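Local coordinates for protein processed glycerol phosphate lipoteichoic acid synthase 2 (Bacillus subtilis, PDB 2W8D) that belongs to the sulfatase family of the alkaline phosphatase clan and binds a magnesium ion in its C-terminal domain, at residues K122-A127 and H319-D324; E141-E146 and K192-S197; L181-P186 and D245-K250; I252-G257 and P315-L320. All blocks are in the same frame, centred on the assembly; numbering follows the deposited sequence.

Contact 1 (K122-A127 and H319-D324); sequences KNYTSA and HLLGVD
L321, V323, K122 and Y124 carry this contact, in which a lysine reaches the C-terminal end of helix 313-320. At the start of 319-324 the helix is closing. H319 O still accepts a bond from G322 N. L321 is the first residue to touch the other segment, and it does so twice. Its CD2 methyl faces the hydroxyl of Y124, with 3.6 Å between L321 CD2 and Y124 OH. Its carbonyl takes the ammonium group of K122, with K122 NZ 2.8 Å from L321 O. The donor stands 16° out of the carbonyl plane, and the angle at the oxygen is 145°. G322 follows with positive phi. The bond from G322 N to H319 O and a probable one from V323 N to L318 O make this a Schellman motif. V323 then crosses the lysine chain at a slant near its end, with V323 CG1 4.0 Å from K122 CE. The lysine chain bends twice, at chi2 and at chi3 (-73°), and this turns CE past the valine and NZ onto the carbonyl. Beyond the segments, V323 also touches I118 of helix 115-118. The Y124 ring packs on P188 and on Y190 of strand 189-194. Its OH bonds to K32 O, so the hydroxyl is fixed by the backbone and meets L321 only through van der Waals contact. The chemistry implies a charge-assisted grip: the carbonyl end of a helix is partly negative, and the lysine's positive charge probably suits that end well.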
loop_
_atom_site.group_PDB
_atom_site.type_symbol
_atom_site.label_atom_id
_atom_site.label_comp_id
_atom_site.label_asym_id
_atom_site.label_seq_id
_atom_site.Cartn_x
_atom_site.Cartn_y
_atom_site.Cartn_z
ATOM N N LYS A 122 12.936 18.394 4.836
ATOM C CA LYS A 122 12.718 18.963 3.512
ATOM C C LYS A 122 11.452 19.858 3.441
ATOM O O LYS A 122 11.034 20.235 2.352
ATOM C CB LYS A 122 12.687 17.854 2.428
ATOM C CG LYS A 122 14.084 17.387 1.918
ATOM C CD LYS A 122 14.164 17.283 0.351
ATOM C CE LYS A 122 13.386 16.061 -0.230
ATOM N NZ LYS A 122 13.246 15.951 -1.758
ATOM N N ASN A 123 10.856 20.198 4.592
ATOM C CA ASN A 123 9.691 21.127 4.683
ATOM C C ASN A 123 8.332 20.605 4.181
ATOM O O ASN A 123 7.469 21.397 3.766
ATOM C CB ASN A 123 10.002 22.474 4.010
ATOM C CG ASN A 123 11.228 23.114 4.576
ATOM O OD1 ASN A 123 11.335 23.301 5.793
ATOM N ND2 ASN A 123 12.183 23.429 3.713
ATOM N N TYR A 124 8.133 19.290 4.233
ATOM C CA TYR A 124 6.847 18.706 3.826
ATOM C C TYR A 124 5.803 18.851 4.928
ATOM O O TYR A 124 6.048 18.524 6.094
ATOM C CB TYR A 124 6.984 17.221 3.389
ATOM C CG TYR A 124 7.575 17.027 1.975
ATOM C CD1 TYR A 124 6.805 16.514 0.926
ATOM C CD2 TYR A 124 8.909 17.342 1.705
ATOM C CE1 TYR A 124 7.365 16.342 -0.343
ATOM C CE2 TYR A 124 9.464 17.178 0.442
ATOM C CZ TYR A 124 8.693 16.697 -0.579
ATOM O OH TYR A 124 9.273 16.520 -1.819
ATOM N N THR A 125 4.630 19.339 4.562
ATOM C CA THR A 125 3.508 19.252 5.460
ATOM C C THR A 125 2.822 17.913 5.151
ATOM O O THR A 125 2.700 17.543 3.997
ATOM C CB THR A 125 2.567 20.453 5.283
ATOM O OG1 THR A 125 3.274 21.682 5.580
ATOM C CG2 THR A 125 1.401 20.331 6.233
ATOM N N SER A 126 2.429 17.159 6.163
ATOM C CA SER A 126 1.766 15.884 5.930
ATOM C C SER A 126 0.327 15.895 6.449
ATOM O O SER A 126 0.044 16.498 7.502
ATOM C CB SER A 126 2.579 14.693 6.491
ATOM O OG SER A 126 2.998 14.891 7.845
ATOM N N ALA A 127 -0.573 15.260 5.692
ATOM C CA ALA A 127 -1.993 15.138 6.071
ATOM C C ALA A 127 -2.615 13.824 5.575
ATOM O O ALA A 127 -2.309 13.375 4.474
ATOM C CB ALA A 127 -2.798 16.328 5.524
ATOM N N HIS A 319 13.655 7.473 -2.662
ATOM C CA HIS A 319 14.682 7.509 -3.694
ATOM C C HIS A 319 14.300 8.410 -4.848
ATOM O O HIS A 319 15.111 9.232 -5.256
ATOM C CB HIS A 319 15.088 6.098 -4.156
ATOM C CG HIS A 319 15.877 5.351 -3.122
ATOM N ND1 HIS A 319 16.249 4.031 -3.265
ATOM C CD2 HIS A 319 16.339 5.741 -1.905
ATOM C CE1 HIS A 319 16.913 3.642 -2.191
ATOM N NE2 HIS A 319 16.986 4.663 -1.353
ATOM N N LEU A 320 13.062 8.291 -5.326
ATOM C CA LEU A 320 12.557 9.179 -6.377
ATOM C C LEU A 320 12.693 10.657 -5.959
ATOM O O LEU A 320 13.002 11.515 -6.792
ATOM C CB LEU A 320 11.109 8.847 -6.747
ATOM C CG LEU A 320 10.854 7.695 -7.738
ATOM C CD1 LEU A 320 9.397 7.249 -7.697
ATOM C CD2 LEU A 320 11.238 8.062 -9.160
ATOM N N LEU A 321 12.510 10.933 -4.667
ATOM C CA LEU A 321 12.595 12.307 -4.146
ATOM C C LEU A 321 14.016 12.747 -3.840
ATOM O O LEU A 321 14.252 13.862 -3.367
ATOM C CB LEU A 321 11.742 12.449 -2.887
ATOM C CG LEU A 321 10.227 12.305 -2.979
ATOM C CD1 LEU A 321 9.669 12.201 -1.566
ATOM C CD2 LEU A 321 9.635 13.506 -3.690
ATOM N N GLY A 322 14.974 11.874 -4.101
ATOM C CA GLY A 322 16.369 12.234 -3.875
ATOM C C GLY A 322 16.804 12.071 -2.432
ATOM O O GLY A 322 17.817 12.615 -2.041
ATOM N N VAL A 323 16.065 11.308 -1.624
ATOM C CA VAL A 323 16.549 11.083 -0.264
ATOM C C VAL A 323 17.136 9.713 0.009
ATOM O O VAL A 323 16.526 8.690 -0.235
ATOM C CB VAL A 323 15.658 11.710 0.883
ATOM C CG1 VAL A 323 14.329 12.203 0.370
ATOM C CG2 VAL A 323 15.535 10.804 2.109
ATOM N N ASP A 324 18.367 9.744 0.492
ATOM C CA ASP A 324 19.169 8.564 0.779
ATOM C C ASP A 324 18.678 7.812 2.020
ATOM O O ASP A 324 18.647 8.369 3.120
ATOM C CB ASP A 324 20.639 8.990 0.965
ATOM C CG ASP A 324 21.562 7.814 1.259
ATOM O OD1 ASP A 324 21.165 6.646 0.983
ATOM O OD2 ASP A 324 22.685 8.069 1.756
#

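Contact 2 (E141-E146 and K192-S197); sequences EMYKAE and KFITLS
The phenol end of Y143 meets the CE methylene of K192. K192 CE is the nearest atom, 3.8 Å from Y143 OH, and it also lies 4.0 Å from Y143 CZ. The approach to the ring is oblique. K192 NZ lies only slightly farther from the hydroxyl, but no hydrogen bond joins the two segments. I194 adds a looser touch, its CG1 4.5 Å from Y143 OH. The two main side chains come from opposite directions, one from helix 139-145 and one from strand 189-194. Bends at chi2 and chi3 (54°) of the lysine bring CE to the phenol, and the bend at chi4 (54°) sets the direction of NZ. Within the segments, E146 OE1 is farther off, 5.7 Å from K192 NZ.

The next shell ties the pair together. On helix 86-93, E88 OE1 is hydrogen-bonded to Y143 OH and forms a salt bridge with K192 NZ, and E92 gives the lysine a second salt bridge, so this buried ammonium is probably well compensated. T128 of the neighbouring strand touches Y143, K192 and I194.

The side chain of I194 is about 7 Å from the magnesium ion. The arrangement is consistent with the alpha/beta fold of the alkaline phosphatase clan, where the metal site lies near the C-terminal ends of the parallel strands.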
loop_
_atom_site.group_PDB
_atom_site.type_symbol
_atom_site.label_atom_id
_atom_site.label_comp_id
_atom_site.label_asym_id
_atom_site.label_seq_id
_atom_site.Cartn_x
_atom_site.Cartn_y
_atom_site.Cartn_z
ATOM N N GLU A 141 -4.086 8.086 17.272
ATOM C CA GLU A 141 -2.922 7.888 18.163
ATOM C C GLU A 141 -1.655 7.595 17.324
ATOM O O GLU A 141 -0.620 8.230 17.540
ATOM C CB GLU A 141 -3.178 6.826 19.264
ATOM C CG GLU A 141 -2.200 6.973 20.395
ATOM C CD GLU A 141 -2.138 5.821 21.437
ATOM O OE1 GLU A 141 -2.808 4.746 21.282
ATOM O OE2 GLU A 141 -1.362 6.029 22.427
HETATM N N MSE A 142 -1.760 6.705 16.344
HETATM C CA MSE A 142 -0.612 6.237 15.568
HETATM C C MSE A 142 -0.014 7.261 14.606
HETATM O O MSE A 142 1.188 7.269 14.379
HETATM C CB MSE A 142 -0.985 4.966 14.772
HETATM C CG MSE A 142 0.071 4.469 13.765
HETATM SE SE MSE A 142 1.784 3.989 14.675
HETATM C CE MSE A 142 1.526 2.084 15.171
ATOM N N TYR A 143 -0.864 8.088 14.012
ATOM C CA TYR A 143 -0.415 9.126 13.120
ATOM C C TYR A 143 0.420 10.134 13.867
ATOM O O TYR A 143 1.312 10.732 13.295
ATOM C CB TYR A 143 -1.594 9.833 12.481
ATOM C CG TYR A 143 -2.282 9.063 11.384
ATOM C CD1 TYR A 143 -1.754 7.885 10.851
ATOM C CD2 TYR A 143 -3.471 9.536 10.866
ATOM C CE1 TYR A 143 -2.446 7.187 9.844
ATOM C CE2 TYR A 143 -4.138 8.878 9.877
ATOM C CZ TYR A 143 -3.641 7.724 9.360
ATOM O OH TYR A 143 -4.383 7.152 8.354
ATOM N N LYS A 144 0.146 10.318 15.152
ATOM C CA LYS A 144 0.892 11.297 15.924
ATOM C C LYS A 144 2.304 10.782 16.097
ATOM O O LYS A 144 3.275 11.551 16.008
ATOM C CB LYS A 144 0.262 11.494 17.289
ATOM C CG LYS A 144 -1.061 12.173 17.255
ATOM C CD LYS A 144 -1.563 12.227 18.668
ATOM C CE LYS A 144 -2.298 13.477 18.935
ATOM N NZ LYS A 144 -3.733 13.232 18.850
ATOM N N ALA A 145 2.420 9.476 16.328
ATOM C CA ALA A 145 3.725 8.846 16.454
ATOM C C ALA A 145 4.474 8.946 15.115
ATOM O O ALA A 145 5.711 8.998 15.086
ATOM C CB ALA A 145 3.564 7.368 16.881
ATOM N N GLU A 146 3.721 8.973 14.019
ATOM C CA GLU A 146 4.321 8.971 12.671
ATOM C C GLU A 146 4.686 10.376 12.163
ATOM O O GLU A 146 5.279 10.528 11.093
ATOM C CB GLU A 146 3.424 8.226 11.657
ATOM C CG GLU A 146 3.344 6.711 11.915
ATOM C CD GLU A 146 2.457 5.935 10.908
ATOM O OE1 GLU A 146 1.498 6.520 10.314
ATOM O OE2 GLU A 146 2.747 4.718 10.721
ATOM N N LYS A 192 -2.188 11.321 2.292
ATOM C CA LYS A 192 -2.742 9.981 2.176
ATOM C C LYS A 192 -4.243 10.057 2.031
ATOM O O LYS A 192 -4.913 10.648 2.890
ATOM C CB LYS A 192 -2.425 9.128 3.417
ATOM C CG LYS A 192 -0.948 8.744 3.615
ATOM C CD LYS A 192 -0.551 8.789 5.130
ATOM C CE LYS A 192 -1.477 7.952 5.978
ATOM N NZ LYS A 192 -1.535 6.543 5.439
ATOM N N PHE A 193 -4.765 9.443 0.963
ATOM C CA PHE A 193 -6.200 9.310 0.779
ATOM C C PHE A 193 -6.662 7.865 0.986
ATOM O O PHE A 193 -6.294 6.957 0.220
ATOM C CB PHE A 193 -6.583 9.799 -0.617
ATOM C CG PHE A 193 -6.490 11.295 -0.783
ATOM C CD1 PHE A 193 -7.625 12.073 -0.741
ATOM C CD2 PHE A 193 -5.260 11.917 -0.973
ATOM C CE1 PHE A 193 -7.537 13.464 -0.886
ATOM C CE2 PHE A 193 -5.165 13.263 -1.134
ATOM C CZ PHE A 193 -6.304 14.063 -1.095
ATOM N N ILE A 194 -7.436 7.633 2.042
ATOM C CA ILE A 194 -7.882 6.272 2.348
ATOM C C ILE A 194 -9.331 6.093 1.900
ATOM O O ILE A 194 -10.252 6.625 2.533
ATOM C CB ILE A 194 -7.739 5.913 3.858
ATOM C CG1 ILE A 194 -6.413 6.440 4.454
ATOM C CG2 ILE A 194 -7.981 4.350 4.085
ATOM C CD1 ILE A 194 -5.132 5.829 3.880
ATOM N N THR A 195 -9.522 5.371 0.794
ATOM C CA THR A 195 -10.854 5.152 0.230
ATOM C C THR A 195 -11.600 4.171 1.118
ATOM O O THR A 195 -10.976 3.463 1.879
ATOM C CB THR A 195 -10.806 4.645 -1.251
ATOM O OG1 THR A 195 -10.199 3.326 -1.344
ATOM C CG2 THR A 195 -10.040 5.638 -2.104
ATOM N N LEU A 196 -12.922 4.114 0.966
ATOM C CA LEU A 196 -13.849 3.343 1.802
ATOM C C LEU A 196 -14.848 2.454 1.066
ATOM O O LEU A 196 -15.319 1.457 1.643
ATOM C CB LEU A 196 -14.714 4.317 2.608
ATOM C CG LEU A 196 -14.103 4.704 3.945
ATOM C CD1 LEU A 196 -14.954 5.722 4.667
ATOM C CD2 LEU A 196 -13.822 3.438 4.800
ATOM N N SER A 197 -15.235 2.858 -0.148
ATOM C CA SER A 197 -16.406 2.334 -0.823
ATOM C C SER A 197 -16.279 0.860 -1.239
ATOM O O SER A 197 -17.264 0.148 -1.200
ATOM C CB SER A 197 -16.745 3.187 -2.058
ATOM O OG SER A 197 -17.464 4.383 -1.727
#

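Contact 3 (L181-P186 and D245-K250); sequences LLESLP and DGLYDK
L182 lays its CD2 methyl against L247, with L182 CD2 3.8 Å from L247 CD1, and the two side chains run antiparallel past one another. CG of L182 stands opposite the backbone nitrogen (chi1 179°), which brings CG and its CD2 methyl to L247. The CG of E183 also comes near the same leucine, with E183 CG 4.2 Å from L247 CD1. Beyond this apolar patch the chemistry changes. E183 stretches out along the flank, and its carboxylate meets that of D245 with E183 OE2 only 2.5 Å from D245 OD2. The two planes are turned 77° apart. At this distance one of the two acids probably carries a proton.

Each segment comes at the end of a helix that leads into a parallel strand of the central sheet. Helix 171-183 is followed by strand 189-194, and helix 219-244 by strand 251-257. The contact joins the C-terminal part of helix 171-183 to the loop that leads into strand 251-257. L182 and L247 both lean on F189 at the start of strand 189-194.

D245 also shapes its own turn. D245 OD1 accepts from L247 N at 3.1 Å, an Asx turn, nearly along the C-O axis. G246 lies within it and leaves the helical conformation with positive phi. On the other segment L181 O accepts from both S184 N and S184 OG, from the same face of its plane. L247 O bonds to S251 OG, at the first residue of strand 251-257.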
loop_
_atom_site.group_PDB
_atom_site.type_symbol
_atom_site.label_atom_id
_atom_site.label_comp_id
_atom_site.label_asym_id
_atom_site.label_seq_id
_atom_site.Cartn_x
_atom_site.Cartn_y
_atom_site.Cartn_z
ATOM N N LEU A 181 -9.518 21.263 0.649
ATOM C CA LEU A 181 -8.700 20.971 1.790
ATOM C C LEU A 181 -7.272 20.728 1.304
ATOM O O LEU A 181 -6.318 21.261 1.853
ATOM C CB LEU A 181 -9.277 19.791 2.566
ATOM C CG LEU A 181 -10.721 20.023 3.021
ATOM C CD1 LEU A 181 -11.281 18.727 3.547
ATOM C CD2 LEU A 181 -10.862 21.204 4.088
ATOM N N LEU A 182 -7.125 19.974 0.233
ATOM C CA LEU A 182 -5.800 19.658 -0.283
ATOM C C LEU A 182 -5.073 20.874 -0.847
ATOM O O LEU A 182 -3.857 20.989 -0.694
ATOM C CB LEU A 182 -5.893 18.593 -1.363
ATOM C CG LEU A 182 -4.557 18.221 -1.979
ATOM C CD1 LEU A 182 -3.731 17.394 -0.980
ATOM C CD2 LEU A 182 -4.812 17.469 -3.268
ATOM N N GLU A 183 -5.822 21.757 -1.500
ATOM C CA GLU A 183 -5.288 22.954 -2.117
ATOM C C GLU A 183 -4.932 24.037 -1.081
ATOM O O GLU A 183 -4.271 25.018 -1.407
ATOM C CB GLU A 183 -6.293 23.487 -3.160
ATOM C CG GLU A 183 -6.519 22.509 -4.340
ATOM C CD GLU A 183 -7.881 22.644 -5.073
ATOM O OE1 GLU A 183 -8.671 23.574 -4.806
ATOM O OE2 GLU A 183 -8.168 21.787 -5.944
ATOM N N SER A 184 -5.351 23.847 0.172
ATOM C CA SER A 184 -4.994 24.781 1.239
ATOM C C SER A 184 -3.647 24.390 1.896
ATOM O O SER A 184 -3.116 25.116 2.728
ATOM C CB SER A 184 -6.136 24.905 2.268
ATOM O OG SER A 184 -6.009 23.932 3.307
ATOM N N LEU A 185 -3.082 23.262 1.494
ATOM C CA LEU A 185 -1.871 22.761 2.144
ATOM C C LEU A 185 -0.623 23.497 1.669
ATOM O O LEU A 185 -0.361 23.586 0.469
ATOM C CB LEU A 185 -1.711 21.255 1.916
ATOM C CG LEU A 185 -2.188 20.250 2.972
ATOM C CD1 LEU A 185 -3.526 20.603 3.597
ATOM C CD2 LEU A 185 -2.224 18.818 2.396
ATOM N N PRO A 186 0.182 24.007 2.617
ATOM C CA PRO A 186 1.430 24.636 2.171
ATOM C C PRO A 186 2.300 23.562 1.488
ATOM O O PRO A 186 2.334 22.414 1.925
ATOM C CB PRO A 186 2.048 25.152 3.467
ATOM C CG PRO A 186 1.461 24.302 4.522
ATOM C CD PRO A 186 0.123 23.833 4.075
ATOM N N ASP A 245 -6.397 21.831 -11.024
ATOM C CA ASP A 245 -5.742 22.720 -10.061
ATOM C C ASP A 245 -4.217 22.789 -10.178
ATOM O O ASP A 245 -3.579 23.550 -9.463
ATOM C CB ASP A 245 -6.202 22.449 -8.626
ATOM C CG ASP A 245 -5.872 21.029 -8.137
ATOM O OD1 ASP A 245 -4.754 20.504 -8.375
ATOM O OD2 ASP A 245 -6.743 20.419 -7.478
ATOM N N GLY A 246 -3.639 22.011 -11.090
ATOM C CA GLY A 246 -2.193 22.079 -11.350
ATOM C C GLY A 246 -1.307 21.205 -10.459
ATOM O O GLY A 246 -0.078 21.223 -10.568
ATOM N N LEU A 247 -1.915 20.424 -9.580
ATOM C CA LEU A 247 -1.128 19.592 -8.661
ATOM C C LEU A 247 -0.594 18.303 -9.298
ATOM O O LEU A 247 0.314 17.673 -8.752
ATOM C CB LEU A 247 -1.899 19.318 -7.367
ATOM C CG LEU A 247 -2.245 20.544 -6.495
ATOM C CD1 LEU A 247 -3.129 20.194 -5.316
ATOM C CD2 LEU A 247 -1.003 21.244 -6.013
ATOM N N TYR A 248 -1.138 17.935 -10.460
ATOM C CA TYR A 248 -0.771 16.677 -11.139
ATOM C C TYR A 248 0.680 16.669 -11.610
ATOM O O TYR A 248 1.392 15.681 -11.421
ATOM C CB TYR A 248 -1.691 16.423 -12.324
ATOM C CG TYR A 248 -1.497 15.091 -13.010
ATOM C CD1 TYR A 248 -2.032 13.930 -12.470
ATOM C CD2 TYR A 248 -0.818 14.997 -14.232
ATOM C CE1 TYR A 248 -1.879 12.689 -13.107
ATOM C CE2 TYR A 248 -0.660 13.753 -14.889
ATOM C CZ TYR A 248 -1.200 12.620 -14.320
ATOM O OH TYR A 248 -1.060 11.391 -14.918
ATOM N N ASP A 249 1.111 17.782 -12.198
ATOM C CA ASP A 249 2.487 17.984 -12.645
ATOM C C ASP A 249 3.438 18.302 -11.476
ATOM O O ASP A 249 4.663 18.255 -11.602
ATOM C CB ASP A 249 2.537 19.120 -13.696
ATOM C CG ASP A 249 1.752 18.789 -14.962
ATOM O OD1 ASP A 249 1.898 17.670 -15.506
ATOM O OD2 ASP A 249 0.998 19.666 -15.438
ATOM N N LYS A 250 2.873 18.623 -10.327
ATOM C CA LYS A 250 3.704 18.964 -9.187
ATOM C C LYS A 250 3.826 17.810 -8.229
ATOM O O LYS A 250 4.229 18.019 -7.074
ATOM C CB LYS A 250 3.135 20.185 -8.458
ATOM C CG LYS A 250 3.264 21.497 -9.242
ATOM C CD LYS A 250 2.266 22.533 -8.752
ATOM C CE LYS A 250 2.041 23.610 -9.812
ATOM N NZ LYS A 250 1.105 24.700 -9.379
#

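Contact 4 (I252-G257 and P315-L320); sequences IIVMYG and PTILHL
I317 points from helix 313-320 at V254 on strand 251-257. Its CB stays back from the strand. The CG1 branch leaves it anti to the carbonyl carbon and does the reaching. CG1 comes first, with I317 CG1 4.2 Å from V254 CG2. The tip, CD1, goes closer: I317 CD1 is 3.6 Å from V254 CG2. A bent chi2 (-47°) turns this tip onto the valine methyl. The two side chains meet at a slant, and the touching valine branch is the one beside its own backbone nitrogen. One turn along the helix, L320 adds the second pair. Here I252 CD1 comes to 4.4 Å from L320 CB. I252 and V254 are alternate residues of the strand, so their side chains leave the same face of the sheet. I317 and L320 lie three apart on the helix and present one side of it.

Y36 and I294, on the neighbouring strands, also touch I317. I253 and M255, between and beyond the two strand contacts, pack instead on helix 219-244, which covers the other face.

No polar group bonds across this contact, and all four residues are buried. It is the helix-on-sheet layer of an alpha/beta sandwich, as in the alkaline phosphatase clan. The strand ends at G257, and the next two residues, D258 and H259, bind the magnesium ion.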
loop_
_atom_site.group_PDB
_atom_site.type_symbol
_atom_site.label_atom_id
_atom_site.label_comp_id
_atom_site.label_asym_id
_atom_site.label_seq_id
_atom_site.Cartn_x
_atom_site.Cartn_y
_atom_site.Cartn_z
ATOM N N ILE A 252 3.961 13.315 -7.084
ATOM C CA ILE A 252 4.115 11.901 -7.270
ATOM C C ILE A 252 2.850 11.298 -6.686
ATOM O O ILE A 252 2.589 11.393 -5.472
ATOM C CB ILE A 252 5.325 11.357 -6.497
ATOM C CG1 ILE A 252 6.614 12.024 -6.952
ATOM C CG2 ILE A 252 5.442 9.828 -6.639
ATOM C CD1 ILE A 252 7.781 11.635 -6.049
ATOM N N ILE A 253 2.051 10.686 -7.554
ATOM C CA ILE A 253 0.849 9.993 -7.101
ATOM C C ILE A 253 1.186 8.526 -7.042
ATOM O O ILE A 253 1.699 7.969 -8.009
ATOM C CB ILE A 253 -0.320 10.267 -8.062
ATOM C CG1 ILE A 253 -0.577 11.799 -8.127
ATOM C CG2 ILE A 253 -1.552 9.416 -7.674
ATOM C CD1 ILE A 253 -1.415 12.285 -9.249
ATOM N N VAL A 254 0.924 7.917 -5.893
ATOM C CA VAL A 254 1.236 6.521 -5.634
ATOM C C VAL A 254 -0.045 5.858 -5.162
ATOM O O VAL A 254 -0.582 6.230 -4.107
ATOM C CB VAL A 254 2.185 6.413 -4.405
ATOM C CG1 VAL A 254 2.530 4.949 -4.095
ATOM C CG2 VAL A 254 3.409 7.282 -4.558
HETATM N N MSE A 255 -0.510 4.841 -5.883
HETATM C CA MSE A 255 -1.752 4.159 -5.531
HETATM C C MSE A 255 -1.567 2.686 -5.385
HETATM O O MSE A 255 -0.924 2.033 -6.227
HETATM C CB MSE A 255 -2.848 4.424 -6.547
HETATM C CG MSE A 255 -3.041 5.908 -6.764
HETATM SE SE MSE A 255 -4.579 6.215 -7.886
HETATM C CE MSE A 255 -3.911 5.432 -9.578
ATOM N N TYR A 256 -2.202 2.143 -4.354
ATOM C CA TYR A 256 -2.055 0.724 -4.074
ATOM C C TYR A 256 -3.330 0.084 -3.540
ATOM O O TYR A 256 -4.034 0.666 -2.687
ATOM C CB TYR A 256 -0.932 0.533 -3.043
ATOM C CG TYR A 256 -1.217 1.164 -1.711
ATOM C CD1 TYR A 256 -1.721 0.403 -0.671
ATOM C CD2 TYR A 256 -0.958 2.517 -1.474
ATOM C CE1 TYR A 256 -2.018 0.967 0.574
ATOM C CE2 TYR A 256 -1.263 3.104 -0.236
ATOM C CZ TYR A 256 -1.768 2.316 0.796
ATOM O OH TYR A 256 -2.034 2.826 2.066
ATOM N N GLY A 257 -3.587 -1.149 -3.977
ATOM C CA GLY A 257 -4.620 -1.940 -3.316
ATOM C C GLY A 257 -4.088 -2.281 -1.932
ATOM O O GLY A 257 -2.903 -2.608 -1.798
ATOM N N PRO A 315 10.939 3.216 0.354
ATOM C CA PRO A 315 12.256 3.520 -0.263
ATOM C C PRO A 315 12.219 3.804 -1.757
ATOM O O PRO A 315 13.100 4.490 -2.266
ATOM C CB PRO A 315 13.075 2.255 -0.012
ATOM C CG PRO A 315 12.069 1.193 0.496
ATOM C CD PRO A 315 10.981 1.959 1.137
ATOM N N THR A 316 11.239 3.278 -2.478
ATOM C CA THR A 316 11.142 3.576 -3.890
ATOM C C THR A 316 10.869 5.084 -3.986
ATOM O O THR A 316 11.571 5.823 -4.697
ATOM C CB THR A 316 10.008 2.716 -4.565
ATOM O OG1 THR A 316 10.187 1.315 -4.256
ATOM C CG2 THR A 316 9.992 2.898 -6.043
ATOM N N ILE A 317 9.880 5.524 -3.215
ATOM C CA ILE A 317 9.395 6.889 -3.219
ATOM C C ILE A 317 10.432 7.852 -2.715
ATOM O O ILE A 317 10.663 8.883 -3.326
ATOM C CB ILE A 317 8.145 7.017 -2.357
ATOM C CG1 ILE A 317 7.057 6.082 -2.902
ATOM C CG2 ILE A 317 7.668 8.476 -2.291
ATOM C CD1 ILE A 317 6.872 6.173 -4.418
ATOM N N LEU A 318 11.063 7.520 -1.597
ATOM C CA LEU A 318 12.097 8.367 -1.028
ATOM C C LEU A 318 13.235 8.564 -2.027
ATOM O O LEU A 318 13.681 9.683 -2.244
ATOM C CB LEU A 318 12.600 7.775 0.286
ATOM C CG LEU A 318 12.345 8.475 1.621
ATOM C CD1 LEU A 318 11.371 9.676 1.602
ATOM C CD2 LEU A 318 11.990 7.471 2.680
ATOM N N HIS A 319 13.655 7.473 -2.662
ATOM C CA HIS A 319 14.682 7.509 -3.694
ATOM C C HIS A 319 14.300 8.410 -4.848
ATOM O O HIS A 319 15.111 9.232 -5.256
ATOM C CB HIS A 319 15.088 6.098 -4.156
ATOM C CG HIS A 319 15.877 5.351 -3.122
ATOM N ND1 HIS A 319 16.249 4.031 -3.265
ATOM C CD2 HIS A 319 16.339 5.741 -1.905
ATOM C CE1 HIS A 319 16.913 3.642 -2.191
ATOM N NE2 HIS A 319 16.986 4.663 -1.353
ATOM N N LEU A 320 13.062 8.291 -5.326
ATOM C CA LEU A 320 12.557 9.179 -6.377
ATOM C C LEU A 320 12.693 10.657 -5.959
ATOM O O LEU A 320 13.002 11.515 -6.792
ATOM C CB LEU A 320 11.109 8.847 -6.747
ATOM C CG LEU A 320 10.854 7.695 -7.738
ATOM C CD1 LEU A 320 9.397 7.249 -7.697
ATOM C CD2 LEU A 320 11.238 8.062 -9.160
#

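Contacts 2 and 4 are buried; contacts 1 and 3 lie farther out and are only partly covered. Contacts 1 and 4 use helix 313-320: contact 4 its body, with aliphatic packing alone, and contact 1 its end, where a lysine meets a carbonyl. They also touch directly, L321 CD2 to I252 CD1. Contacts 1 and 2 reach neighbouring strands of one sheet, joined where K192 N probably bonds to A127 O. Contact 2 brings one tyrosine of a helix to a strand lysine, whose charge is probably balanced by acids outside the two segments. Contact 3 joins a helix end region to a loop near the surface and brings two acids together. It is tied to contact 4 by Y248 against I253.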